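Local coordinates for protein LacI family sugar-binding transcriptional regulator (Enterococcus faecalis V583, PDB 4RK0) that binds a sugar, here ribose, in the cleft of its two-lobed sensor domain and, as a LacI-family member, probably regulates transcription by binding DNA, at residues A[190-194]-A[222-226]; A[121-127]-A[150-154]; A[215-220]-A[264-268]; A[101-107]-A[254-260]; A[58-62]-A[78-83]. All coordinates share one frame; numbering follows the deposited sequence.

Contact 1 (A[190-194]-A[222-226]); sequences AFGLY and VSPPL
Phe191 and Val222 bring their CA atoms to within 7.8 Å where a short piece of helix, 190-194, faces the irregular loop 222-226, which bends round a cis peptide bond before Pro224. Tyr194 does most of the work. Its ring reaches into the loop, and OH donates a hydrogen bond to Pro224 O at 2.6 Å; the donor is tilted 28° from the carbonyl plane, while the oxygen itself lies at the ring's edge. A tyrosine suits this place because its hydroxyl serves a loop carbonyl and its carbons still pack as a hydrophobic wall: CE2 meets Val222 CG2 at 3.7 Å and CE1 meets Leu226 CD1 at 4.0 Å. Leu226 divides its two methyls between partners. With CG anti to the backbone N (chi1 175°), CD1 goes to Tyr194, whereas CD2 touches Ala190 CB and Phe191 CE1. Alanine leaves room for that methyl close to the helix. Val222 branches likewise, CG1 resting against Phe191 CD1 at 3.9 Å. Met218 of the second subunit packs on Phe191 and Val222. In this periplasmic-binding-protein-like fold the loop packs on helix 187-199, whose Ala190 touches Ala184 of strand 181-184 and whose Tyr194, like Leu226, touches Ile210 of strand 209-211.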
# COMPACT_ATOMS: atom_id res chain seq x y z
N ALA A 190 -9.83 -4.77 10.87
CA ALA A 190 -11.19 -4.32 10.74
C ALA A 190 -11.76 -4.62 9.34
O ALA A 190 -12.94 -5.00 9.21
CB ALA A 190 -11.27 -2.81 10.97
N PHE A 191 -10.96 -4.38 8.32
CA PHE A 191 -11.42 -4.71 6.95
C PHE A 191 -11.72 -6.19 6.81
O PHE A 191 -12.69 -6.61 6.13
CB PHE A 191 -10.46 -4.24 5.86
CG PHE A 191 -10.15 -2.77 5.90
CD1 PHE A 191 -11.08 -1.85 6.40
CD2 PHE A 191 -8.92 -2.32 5.46
CE1 PHE A 191 -10.78 -0.49 6.45
CE2 PHE A 191 -8.62 -0.97 5.52
CZ PHE A 191 -9.55 -0.06 6.02
N GLY A 192 -10.95 -7.01 7.50
CA GLY A 192 -11.15 -8.46 7.47
C GLY A 192 -12.45 -8.85 8.12
O GLY A 192 -13.19 -9.68 7.60
N LEU A 193 -12.71 -8.26 9.28
CA LEU A 193 -14.00 -8.35 9.97
C LEU A 193 -15.17 -8.00 9.09
O LEU A 193 -16.16 -8.77 9.03
CB LEU A 193 -14.01 -7.48 11.23
CG LEU A 193 -12.96 -7.84 12.30
CD1 LEU A 193 -13.00 -6.85 13.45
CD2 LEU A 193 -13.20 -9.22 12.83
N TYR A 194 -15.09 -6.85 8.44
CA TYR A 194 -16.13 -6.43 7.49
C TYR A 194 -16.46 -7.56 6.50
O TYR A 194 -17.62 -7.89 6.31
CB TYR A 194 -15.71 -5.21 6.68
CG TYR A 194 -16.01 -3.85 7.27
CD1 TYR A 194 -15.77 -3.56 8.62
CD2 TYR A 194 -16.47 -2.81 6.46
CE1 TYR A 194 -16.05 -2.30 9.15
CE2 TYR A 194 -16.73 -1.55 6.97
CZ TYR A 194 -16.52 -1.29 8.32
OH TYR A 194 -16.81 -0.01 8.77
N VAL A 222 -14.70 1.86 2.61
CA VAL A 222 -15.44 0.68 3.02
C VAL A 222 -16.87 1.10 3.42
O VAL A 222 -17.14 2.28 3.58
CB VAL A 222 -14.71 -0.09 4.10
CG1 VAL A 222 -13.44 -0.70 3.50
CG2 VAL A 222 -14.35 0.80 5.31
N SER A 223 -17.75 0.11 3.58
CA SER A 223 -19.16 0.34 3.84
C SER A 223 -19.58 -0.45 5.05
O SER A 223 -19.53 -1.69 5.05
CB SER A 223 -20.01 -0.05 2.63
OG SER A 223 -20.19 1.07 1.78
N PRO A 224 -19.94 0.26 6.12
CA PRO A 224 -19.93 1.71 6.22
C PRO A 224 -18.54 2.30 6.49
O PRO A 224 -17.65 1.57 6.90
CB PRO A 224 -20.85 1.96 7.43
CG PRO A 224 -20.56 0.79 8.30
CD PRO A 224 -20.26 -0.39 7.40
N PRO A 225 -18.36 3.63 6.31
CA PRO A 225 -17.07 4.23 6.61
C PRO A 225 -16.68 3.93 8.06
O PRO A 225 -17.54 3.98 8.97
CB PRO A 225 -17.27 5.71 6.34
CG PRO A 225 -18.34 5.73 5.30
CD PRO A 225 -19.22 4.55 5.53
N LEU A 226 -15.40 3.61 8.24
CA LEU A 226 -14.87 3.01 9.48
C LEU A 226 -14.41 4.09 10.48
O LEU A 226 -13.55 4.95 10.18
CB LEU A 226 -13.72 2.03 9.16
CG LEU A 226 -12.99 1.42 10.34
CD1 LEU A 226 -13.92 0.51 11.14
CD2 LEU A 226 -11.77 0.65 9.84

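Contact 2 (A[121-127]-A[150-154]); sequences QEQRHEQ and VYTEK
Tyr151 sends its side chain across to the turn that follows helix 109-122. From CB the ring leaves with CG anti to the backbone N (chi1 -163°); CE1 then comes within 3.8 Å of His125 O, CZ within 3.6 Å, and OH donates to that same carbonyl at 2.7 Å. The oxygen lies near the plane of the ring, but the hydroxyl stands above the carbonyl plane, 45° out of it. Tyrosine fits well, being long enough to reach the turn with a flat body that stays buried, its ring meeting that of Phe147 and touching Ala117. The turn it holds is a Schellman motif, with Arg124 at positive phi as the C-prime residue. Glu153 lies across Glu126, OE2 approaching Glu126 CG at 3.3 Å; their OE2 atoms are 4.8 Å apart, like charges that probably repel each other mildly, with solvent screening them. Beyond them the backbones join, Lys154 N donating to Glu126 O at 3.1 Å, and the aliphatic parts of Gln127 and Lys154 run side by side in the same direction. Here strands 127-132 and 154-159 begin as parallel neighbours, linked by helix 138-150: the right-handed beta-alpha-beta crossover on which Rossmann-like lobes of this family are built.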
# COMPACT_ATOMS: atom_id res chain seq x y z
N GLN A 121 -17.98 2.79 25.07
CA GLN A 121 -18.79 3.13 26.27
C GLN A 121 -19.88 4.19 25.97
O GLN A 121 -21.02 4.01 26.40
CB GLN A 121 -17.84 3.63 27.39
CG GLN A 121 -18.36 3.53 28.82
CD GLN A 121 -17.32 4.01 29.83
OE1 GLN A 121 -16.13 4.12 29.51
NE2 GLN A 121 -17.76 4.30 31.04
N GLU A 122 -19.52 5.29 25.31
CA GLU A 122 -20.52 6.28 24.87
C GLU A 122 -21.66 5.65 24.03
O GLU A 122 -22.81 6.02 24.16
CB GLU A 122 -19.85 7.40 24.08
CG GLU A 122 -20.74 8.59 23.82
CD GLU A 122 -20.26 9.41 22.64
OE1 GLU A 122 -19.90 10.59 22.85
OE2 GLU A 122 -20.24 8.89 21.50
N GLN A 123 -21.34 4.64 23.23
CA GLN A 123 -22.34 3.90 22.47
C GLN A 123 -22.96 2.76 23.28
O GLN A 123 -23.70 1.94 22.75
CB GLN A 123 -21.69 3.35 21.20
CG GLN A 123 -21.09 4.41 20.28
CD GLN A 123 -22.14 5.21 19.51
OE1 GLN A 123 -23.07 5.76 20.08
NE2 GLN A 123 -21.97 5.28 18.22
N ARG A 124 -22.65 2.69 24.57
CA ARG A 124 -23.32 1.80 25.52
C ARG A 124 -23.06 0.32 25.33
O ARG A 124 -23.84 -0.51 25.80
CB ARG A 124 -24.83 2.01 25.50
CG ARG A 124 -25.22 3.46 25.39
CD ARG A 124 -26.58 3.76 26.02
NE ARG A 124 -27.67 3.37 25.15
CZ ARG A 124 -28.32 4.16 24.29
NH1 ARG A 124 -29.30 3.65 23.56
NH2 ARG A 124 -28.00 5.45 24.14
N HIS A 125 -21.96 -0.04 24.68
CA HIS A 125 -21.60 -1.45 24.57
C HIS A 125 -20.99 -1.96 25.87
O HIS A 125 -20.11 -1.32 26.41
CB HIS A 125 -20.65 -1.66 23.39
CG HIS A 125 -21.33 -1.39 22.10
ND1 HIS A 125 -22.08 -2.35 21.45
CD2 HIS A 125 -21.48 -0.26 21.39
CE1 HIS A 125 -22.64 -1.82 20.38
NE2 HIS A 125 -22.30 -0.55 20.32
N GLU A 126 -21.45 -3.12 26.32
CA GLU A 126 -21.11 -3.66 27.61
C GLU A 126 -20.30 -4.93 27.49
O GLU A 126 -19.60 -5.34 28.44
CB GLU A 126 -22.41 -3.91 28.43
CG GLU A 126 -23.37 -2.72 28.54
CD GLU A 126 -24.65 -3.05 29.32
OE1 GLU A 126 -25.00 -4.24 29.44
OE2 GLU A 126 -25.31 -2.10 29.81
N GLN A 127 -20.40 -5.58 26.33
CA GLN A 127 -19.61 -6.76 26.02
C GLN A 127 -18.91 -6.51 24.72
O GLN A 127 -19.56 -6.35 23.68
CB GLN A 127 -20.51 -7.98 25.91
CG GLN A 127 -21.37 -8.20 27.16
CD GLN A 127 -22.20 -9.46 27.08
OE1 GLN A 127 -23.42 -9.39 26.94
NE2 GLN A 127 -21.55 -10.61 27.16
N VAL A 150 -9.47 2.10 31.16
CA VAL A 150 -10.72 2.86 31.35
C VAL A 150 -11.99 2.05 31.15
O VAL A 150 -13.05 2.47 31.64
CB VAL A 150 -10.82 4.08 30.42
CG1 VAL A 150 -9.69 5.04 30.73
CG2 VAL A 150 -10.82 3.66 28.95
N TYR A 151 -11.91 0.91 30.48
CA TYR A 151 -13.09 0.07 30.24
C TYR A 151 -13.22 -0.98 31.33
O TYR A 151 -12.33 -1.80 31.51
CB TYR A 151 -12.99 -0.61 28.89
CG TYR A 151 -14.31 -1.15 28.39
CD1 TYR A 151 -15.21 -0.34 27.69
CD2 TYR A 151 -14.66 -2.46 28.59
CE1 TYR A 151 -16.41 -0.83 27.22
CE2 TYR A 151 -15.86 -2.97 28.12
CZ TYR A 151 -16.74 -2.14 27.46
OH TYR A 151 -17.92 -2.69 27.02
N THR A 152 -14.34 -0.95 32.05
CA THR A 152 -14.53 -1.78 33.24
C THR A 152 -15.64 -2.81 33.08
O THR A 152 -15.97 -3.48 34.04
CB THR A 152 -14.85 -0.93 34.53
OG1 THR A 152 -16.15 -0.34 34.45
CG2 THR A 152 -13.85 0.18 34.69
N GLU A 153 -16.21 -2.93 31.88
CA GLU A 153 -17.20 -3.98 31.58
C GLU A 153 -16.50 -5.22 30.95
O GLU A 153 -15.30 -5.35 31.07
CB GLU A 153 -18.32 -3.38 30.73
CG GLU A 153 -18.98 -2.18 31.43
CD GLU A 153 -19.53 -1.16 30.46
OE1 GLU A 153 -19.01 -0.02 30.39
OE2 GLU A 153 -20.50 -1.49 29.75
N LYS A 154 -17.25 -6.12 30.33
CA LYS A 154 -16.72 -7.43 29.91
C LYS A 154 -15.98 -7.29 28.59
O LYS A 154 -16.53 -6.78 27.61
CB LYS A 154 -17.86 -8.45 29.78
CG LYS A 154 -18.57 -8.71 31.11
CD LYS A 154 -20.07 -8.91 30.95
CE LYS A 154 -20.75 -9.10 32.31
NZ LYS A 154 -22.20 -9.39 32.16

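Contact 3 (A[215-220]-A[264-268]); sequences NVDMCE and LIERF
Ile265 and Arg267 face Asn215, and Arg267 also the 3-10 segment 217-220 just after it, at a place where strand 257-265 leaves its sheet in the periplasmic-binding-protein-like fold. Ile265 comes first: its CG1 lies 4.2 Å from Asn215 ND2, the two side chains crossing at about a right angle, and its CG2 sits over the centre of the Arg267 guanidinium, 3.4 Å above the plane. A branched residue thus gives the flat cation an apolar bed. Two residues on, Arg267 extends its chain from CG to NE and carries its charged group to the turn. NH1 and NH2 grip one atom, Asn215 OD1, end-on, both at 3.0 Å; the acceptor lies only 5° out of the guanidinium plane, and NH2 meets it on a lone pair. Asparagine suits the spot, being short and offering a carbonyl without a charge. NH1 also donates to Leu226 O, and the backbone N to Thr227 OG1, so the arginine ties the turn to the following loop. Glu220 comes from a different direction. Its CG lies over a face of the guanidinium, and the carboxylate plane is turned 81° from the guanidinium plane. Glu220 OE2 closes a salt bridge with Arg267 NH2 at 3.2 Å, met on the anti side of the carboxylate.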
# COMPACT_ATOMS: atom_id res chain seq x y z
N ASN A 215 -6.49 4.97 10.85
CA ASN A 215 -7.09 5.87 9.89
C ASN A 215 -6.41 5.86 8.56
O ASN A 215 -6.15 6.90 7.99
CB ASN A 215 -7.18 7.28 10.42
CG ASN A 215 -8.10 8.17 9.58
OD1 ASN A 215 -9.11 7.72 9.10
ND2 ASN A 215 -7.72 9.41 9.40
N VAL A 216 -6.21 4.67 8.03
CA VAL A 216 -5.62 4.55 6.70
C VAL A 216 -6.68 5.07 5.70
O VAL A 216 -7.84 5.24 6.04
CB VAL A 216 -5.18 3.10 6.35
CG1 VAL A 216 -4.08 2.60 7.32
CG2 VAL A 216 -6.35 2.13 6.36
N ASP A 217 -6.27 5.33 4.48
CA ASP A 217 -7.15 6.05 3.54
C ASP A 217 -8.40 5.25 3.21
O ASP A 217 -9.50 5.82 3.08
CB ASP A 217 -6.37 6.44 2.28
CG ASP A 217 -5.82 7.85 2.37
OD1 ASP A 217 -6.57 8.75 2.78
OD2 ASP A 217 -4.64 8.06 2.02
N MET A 218 -8.25 3.93 3.14
CA MET A 218 -9.37 3.02 2.87
C MET A 218 -10.55 3.10 3.84
O MET A 218 -11.61 2.57 3.52
CB MET A 218 -8.91 1.54 2.79
CG MET A 218 -8.48 1.04 1.41
SD MET A 218 -9.57 1.35 -0.00
CE MET A 218 -10.72 0.04 -0.00
N CYS A 219 -10.36 3.69 5.03
CA CYS A 219 -11.44 3.78 6.02
C CYS A 219 -12.70 4.44 5.44
O CYS A 219 -13.82 4.11 5.81
CB CYS A 219 -10.95 4.54 7.24
SG CYS A 219 -9.80 3.57 8.29
N GLU A 220 -12.50 5.40 4.54
CA GLU A 220 -13.60 6.18 3.95
C GLU A 220 -14.22 5.49 2.72
O GLU A 220 -15.23 5.95 2.22
CB GLU A 220 -13.10 7.56 3.56
CG GLU A 220 -12.44 8.33 4.70
CD GLU A 220 -12.18 9.79 4.39
OE1 GLU A 220 -11.98 10.14 3.20
OE2 GLU A 220 -12.13 10.60 5.34
N LEU A 264 -9.65 10.25 17.88
CA LEU A 264 -10.80 9.50 17.38
C LEU A 264 -11.39 10.18 16.15
O LEU A 264 -11.57 11.39 16.12
CB LEU A 264 -11.87 9.44 18.44
CG LEU A 264 -13.19 8.79 18.07
CD1 LEU A 264 -12.99 7.34 17.73
CD2 LEU A 264 -14.18 8.96 19.23
N ILE A 265 -11.65 9.38 15.13
CA ILE A 265 -12.35 9.82 13.92
C ILE A 265 -13.62 9.07 13.87
O ILE A 265 -13.61 7.88 13.60
CB ILE A 265 -11.58 9.49 12.64
CG1 ILE A 265 -10.16 10.04 12.70
CG2 ILE A 265 -12.30 10.09 11.42
CD1 ILE A 265 -10.06 11.55 12.80
N GLU A 266 -14.74 9.74 14.14
CA GLU A 266 -16.01 9.08 14.17
C GLU A 266 -16.63 9.09 12.78
O GLU A 266 -16.77 10.15 12.15
CB GLU A 266 -16.94 9.75 15.18
CG GLU A 266 -18.30 9.10 15.35
CD GLU A 266 -19.01 9.55 16.62
OE1 GLU A 266 -18.46 10.41 17.33
OE2 GLU A 266 -20.12 9.04 16.91
N ARG A 267 -16.96 7.89 12.32
CA ARG A 267 -17.63 7.71 11.04
C ARG A 267 -18.93 6.97 11.27
O ARG A 267 -19.77 7.42 12.09
CB ARG A 267 -16.68 7.05 10.02
CG ARG A 267 -15.52 7.91 9.68
CD ARG A 267 -14.81 7.46 8.42
NE ARG A 267 -13.73 8.37 8.09
CZ ARG A 267 -12.44 8.20 8.44
NH1 ARG A 267 -12.07 7.15 9.18
NH2 ARG A 267 -11.53 9.09 8.08
N PHE A 268 -19.14 5.84 10.59
CA PHE A 268 -20.45 5.25 10.56
C PHE A 268 -20.47 3.79 10.95
O PHE A 268 -21.50 3.11 10.81
CB PHE A 268 -21.12 5.53 9.20
CG PHE A 268 -21.48 6.98 9.04
CD1 PHE A 268 -22.65 7.48 9.62
CD2 PHE A 268 -20.62 7.87 8.41
CE1 PHE A 268 -22.97 8.83 9.51
CE2 PHE A 268 -20.94 9.22 8.31
CZ PHE A 268 -22.12 9.70 8.86

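Contact 4 (A[101-107]-A[254-260]); sequences FSDAVLT and DWEEQTL
Trp255 lays one indole face against the backbone of Phe101 and Ser102 at the start of a parallel strand pair, 103-107 with 257-260, whose short axes come within 4.4 Å. Its chi1 of -55° sets CG anti to the carbonyl carbon, and chi2 then turns the ring to face residues 101-102: Phe101 O and Ser102 N each stand about 3.6 Å above it, offset toward the rim, and CE3 touches Ser102 CA at 3.3 Å. The Phe101 ring, poorly ordered, offers its edge to the indole in an offset edge-to-face pair, planes 67° apart. Tryptophan suits this end of the sheet because a broad flat surface can cover the neighbouring backbone before the strands pair. Asp103 has the same first torsion (chi1 -70°), which carries OD1 to 2.9 Å from Glu256 N; OD2 pairs with Arg247 of helix 233-249. Farther on, the regular ladder takes over, Leu106 giving both its N and its O to the same neighbour, N to Gln258 O and O to Leu260 N, each at 2.8 Å. Val105 CG1 approaches Leu260 CG at 4.2 Å on the face covered by helix 233-249, where Thr107 OG1 bonds the ribose-pocket residue Gln231. Chemically, the aspartate stands in for a backbone acceptor, extending the pairing by one bond, and its other oxygen links this end of the ladder to that helix.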
# COMPACT_ATOMS: atom_id res chain seq x y z
N PHE A 101 18.43 4.70 25.01
CA PHE A 101 19.70 5.31 24.58
C PHE A 101 19.74 5.42 23.05
O PHE A 101 20.68 4.99 22.38
CB PHE A 101 20.89 4.53 25.14
CG PHE A 101 21.13 4.79 26.60
CD1 PHE A 101 20.33 4.19 27.57
CD2 PHE A 101 22.13 5.67 27.00
CE1 PHE A 101 20.53 4.45 28.91
CE2 PHE A 101 22.34 5.93 28.35
CZ PHE A 101 21.54 5.32 29.31
N SER A 102 18.67 5.97 22.51
CA SER A 102 18.60 6.24 21.11
C SER A 102 17.51 7.26 20.89
O SER A 102 16.73 7.60 21.79
CB SER A 102 18.33 4.98 20.29
OG SER A 102 17.02 4.52 20.48
N ASP A 103 17.48 7.74 19.67
CA ASP A 103 16.36 8.49 19.21
C ASP A 103 15.19 7.54 18.99
O ASP A 103 15.39 6.37 18.67
CB ASP A 103 16.71 9.18 17.88
CG ASP A 103 17.72 10.30 18.05
OD1 ASP A 103 17.87 10.80 19.18
OD2 ASP A 103 18.35 10.69 17.05
N ALA A 104 13.98 8.07 19.14
CA ALA A 104 12.73 7.34 18.88
C ALA A 104 11.56 8.30 18.67
O ALA A 104 11.46 9.35 19.30
CB ALA A 104 12.40 6.40 20.04
N VAL A 105 10.65 7.93 17.78
CA VAL A 105 9.41 8.71 17.64
C VAL A 105 8.24 7.76 17.81
O VAL A 105 8.08 6.86 17.01
CB VAL A 105 9.30 9.36 16.27
CG1 VAL A 105 8.15 10.36 16.29
CG2 VAL A 105 10.61 10.05 15.91
N LEU A 106 7.45 7.95 18.87
CA LEU A 106 6.31 7.11 19.16
C LEU A 106 5.03 7.84 18.78
O LEU A 106 5.04 9.05 18.53
CB LEU A 106 6.28 6.80 20.65
CG LEU A 106 7.39 5.83 21.11
CD1 LEU A 106 8.74 6.52 21.21
CD2 LEU A 106 7.00 5.16 22.42
N THR A 107 3.93 7.10 18.70
CA THR A 107 2.65 7.73 18.74
C THR A 107 1.96 7.22 19.99
O THR A 107 2.39 6.21 20.59
CB THR A 107 1.81 7.47 17.48
OG1 THR A 107 1.43 6.10 17.44
CG2 THR A 107 2.59 7.81 16.24
N ASP A 254 21.88 15.21 21.64
CA ASP A 254 21.24 14.41 22.67
C ASP A 254 20.21 13.46 22.07
O ASP A 254 19.61 13.75 21.04
CB ASP A 254 20.53 15.23 23.75
CG ASP A 254 21.18 15.08 25.13
OD1 ASP A 254 22.36 14.67 25.21
OD2 ASP A 254 20.51 15.38 26.15
N TRP A 255 20.00 12.35 22.77
CA TRP A 255 18.98 11.37 22.43
C TRP A 255 17.61 12.00 22.61
O TRP A 255 17.34 12.59 23.65
CB TRP A 255 19.05 10.17 23.39
CG TRP A 255 20.36 9.50 23.48
CD1 TRP A 255 21.14 9.36 24.61
CD2 TRP A 255 21.08 8.87 22.42
NE1 TRP A 255 22.29 8.69 24.30
CE2 TRP A 255 22.29 8.40 22.97
CE3 TRP A 255 20.83 8.69 21.06
CZ2 TRP A 255 23.22 7.72 22.21
CZ3 TRP A 255 21.77 8.03 20.30
CH2 TRP A 255 22.95 7.55 20.87
N GLU A 256 16.76 11.86 21.60
CA GLU A 256 15.46 12.51 21.62
C GLU A 256 14.37 11.48 21.40
O GLU A 256 14.46 10.65 20.50
CB GLU A 256 15.41 13.60 20.53
CG GLU A 256 14.26 14.58 20.69
CD GLU A 256 14.44 15.88 19.90
OE1 GLU A 256 15.41 16.03 19.13
OE2 GLU A 256 13.58 16.77 20.08
N GLU A 257 13.37 11.51 22.26
CA GLU A 257 12.24 10.63 22.11
C GLU A 257 10.94 11.42 22.22
O GLU A 257 10.56 11.89 23.29
CB GLU A 257 12.37 9.46 23.12
CG GLU A 257 11.33 9.36 24.23
CD GLU A 257 11.33 7.99 24.87
OE1 GLU A 257 12.40 7.33 24.90
OE2 GLU A 257 10.25 7.56 25.33
N GLN A 258 10.27 11.59 21.08
CA GLN A 258 8.99 12.32 21.01
C GLN A 258 7.81 11.38 20.85
O GLN A 258 7.93 10.34 20.23
CB GLN A 258 8.96 13.20 19.77
CG GLN A 258 10.17 14.08 19.55
CD GLN A 258 9.92 15.06 18.43
OE1 GLN A 258 8.77 15.39 18.12
NE2 GLN A 258 11.00 15.54 17.81
N THR A 259 6.67 11.76 21.41
CA THR A 259 5.41 11.08 21.18
C THR A 259 4.42 11.98 20.45
O THR A 259 4.09 13.05 20.94
CB THR A 259 4.81 10.65 22.51
OG1 THR A 259 5.74 9.80 23.16
CG2 THR A 259 3.50 9.89 22.33
N LEU A 260 3.94 11.54 19.29
CA LEU A 260 2.92 12.27 18.54
C LEU A 260 1.53 11.82 18.99
O LEU A 260 1.30 10.61 19.28
CB LEU A 260 3.11 12.06 17.02
CG LEU A 260 4.46 12.42 16.41
CD1 LEU A 260 4.42 12.28 14.90
CD2 LEU A 260 4.91 13.83 16.76

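Contact 5 (A[58-62]-A[78-83]); sequences ELIRR and TINETL
Ile60 meets the helix 78-83 with three of its carbons. CG2 touches Thr78 CG2 at 3.5 Å, CD1 reaches Leu83 CD1 at 4.1 Å, and CG1 lies near the hydroxyl of Thr82, while its own carbonyl oxygen is 3.5 Å from Leu83 CD2. The beta-branched chain suits this position because its arms spread to different turns of the helix; CG1, anti to the backbone N (chi1 -156°), points the longer one at Leu83. Next to it, on a more exposed side, Arg61 lies across Thr82, whose CG2 sits over the centre of the guanidinium, 4.1 Å above its plane. Arg61 NH1 then forms a salt bridge with Glu81 OE2 at 3.2 Å, guanidinium and carboxylate planes being 69° apart. Farther out, NH2 of the arginine donates to Thr57 O, which holds the group toward its own helix. Thr82 turns its hydroxyl inward to Thr78 O, at 2.6 Å, and its methyl outward to the arginine, within a helix that widens into a pi-type turn at 80-83. Ile69 of strand 66-69 touches both Ile60 and Leu83. The contact thus joins the turn that ends helix 54-59 to helix 76-86, the segments before and after that strand in the chain, with an apolar interior closed at its rim by an ion pair that, being near solvent, probably adds only modest strength.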
# COMPACT_ATOMS: atom_id res chain seq x y z
N GLU A 58 22.30 -9.11 7.42
CA GLU A 58 23.31 -8.65 6.48
C GLU A 58 23.11 -7.18 6.10
O GLU A 58 24.07 -6.45 5.85
CB GLU A 58 23.31 -9.52 5.23
CG GLU A 58 24.68 -9.73 4.60
CD GLU A 58 24.82 -11.12 4.01
OE1 GLU A 58 23.84 -11.61 3.40
OE2 GLU A 58 25.90 -11.72 4.16
N LEU A 59 21.86 -6.75 6.05
CA LEU A 59 21.59 -5.36 5.72
C LEU A 59 22.02 -4.44 6.85
O LEU A 59 22.70 -3.42 6.61
CB LEU A 59 20.13 -5.17 5.35
CG LEU A 59 19.79 -3.73 4.92
CD1 LEU A 59 20.23 -3.45 3.49
CD2 LEU A 59 18.31 -3.52 5.05
N ILE A 60 21.67 -4.78 8.08
CA ILE A 60 22.04 -3.95 9.21
C ILE A 60 23.57 -3.78 9.32
O ILE A 60 24.02 -2.88 10.00
CB ILE A 60 21.38 -4.44 10.53
CG1 ILE A 60 21.24 -3.31 11.56
CG2 ILE A 60 22.12 -5.62 11.18
CD1 ILE A 60 20.04 -2.44 11.33
N ARG A 61 24.36 -4.61 8.63
CA ARG A 61 25.83 -4.50 8.67
C ARG A 61 26.44 -3.71 7.48
O ARG A 61 27.66 -3.63 7.37
CB ARG A 61 26.45 -5.90 8.72
CG ARG A 61 26.19 -6.64 10.00
CD ARG A 61 26.62 -8.10 9.90
NE ARG A 61 26.79 -8.68 11.24
CZ ARG A 61 25.79 -9.06 12.04
NH1 ARG A 61 26.08 -9.57 13.23
NH2 ARG A 61 24.51 -8.92 11.67
N ARG A 62 25.61 -3.17 6.59
CA ARG A 62 26.10 -2.34 5.50
C ARG A 62 26.52 -1.00 6.05
O ARG A 62 25.96 -0.54 7.07
CB ARG A 62 25.02 -2.05 4.46
CG ARG A 62 24.33 -3.26 3.87
CD ARG A 62 25.26 -4.35 3.36
NE ARG A 62 24.40 -5.44 2.92
CZ ARG A 62 24.17 -5.79 1.65
NH1 ARG A 62 23.33 -6.77 1.41
NH2 ARG A 62 24.76 -5.17 0.64
N THR A 78 21.91 -6.93 18.36
CA THR A 78 22.42 -6.65 17.01
C THR A 78 22.78 -5.17 16.84
O THR A 78 23.77 -4.83 16.21
CB THR A 78 21.41 -7.04 15.92
OG1 THR A 78 21.25 -8.46 15.92
CG2 THR A 78 21.88 -6.59 14.54
N ILE A 79 21.94 -4.30 17.39
CA ILE A 79 22.14 -2.87 17.21
C ILE A 79 23.46 -2.42 17.89
O ILE A 79 24.28 -1.70 17.30
CB ILE A 79 20.92 -2.09 17.73
CG1 ILE A 79 19.79 -2.18 16.69
CG2 ILE A 79 21.26 -0.64 18.02
CD1 ILE A 79 18.44 -1.69 17.19
N ASN A 80 23.66 -2.89 19.11
CA ASN A 80 24.88 -2.60 19.86
C ASN A 80 26.16 -3.05 19.15
O ASN A 80 27.11 -2.28 19.04
CB ASN A 80 24.80 -3.23 21.25
CG ASN A 80 23.63 -2.69 22.06
OD1 ASN A 80 22.94 -1.75 21.65
ND2 ASN A 80 23.40 -3.31 23.20
N GLU A 81 26.17 -4.28 18.64
CA GLU A 81 27.35 -4.83 17.99
C GLU A 81 27.63 -4.31 16.58
O GLU A 81 28.75 -4.45 16.08
CB GLU A 81 27.30 -6.37 18.02
CG GLU A 81 26.37 -7.02 17.01
CD GLU A 81 26.14 -8.50 17.27
OE1 GLU A 81 26.47 -8.99 18.38
OE2 GLU A 81 25.62 -9.19 16.36
N THR A 82 26.64 -3.71 15.92
CA THR A 82 26.82 -3.22 14.56
C THR A 82 26.83 -1.70 14.53
O THR A 82 27.85 -1.09 14.19
CB THR A 82 25.70 -3.75 13.64
OG1 THR A 82 24.43 -3.40 14.20
CG2 THR A 82 25.78 -5.26 13.49
N LEU A 83 25.71 -1.08 14.89
CA LEU A 83 25.54 0.34 14.69
C LEU A 83 26.18 1.18 15.81
O LEU A 83 26.82 2.18 15.52
CB LEU A 83 24.05 0.70 14.56
CG LEU A 83 23.21 -0.07 13.54
CD1 LEU A 83 21.82 0.57 13.50
CD2 LEU A 83 23.82 -0.06 12.14

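In the fold
Contacts 1 and 3 are the closest pair, with centres 9 Å apart, and they touch: besides the link from Leu226 to Arg267, Leu226 N probably donates to Cys219 O at 2.9 Å. Contact 2 lies in the same lobe, about 21 Å from the centre of each. Contact 4 is in the other lobe with contact 5, 20 Å between centres, and connects to contact 3 through strand 257-265, which both use. The ribose sits between the lobes. The side chain of Thr107 in contact 4 is about 6 Å from the bound ribose. The side chain of Phe191 in contact 1 is about 9 Å from it, and that of Cys219 in contact 3 about 10 Å. Contacts 1, 3 and 5 also touch the second subunit.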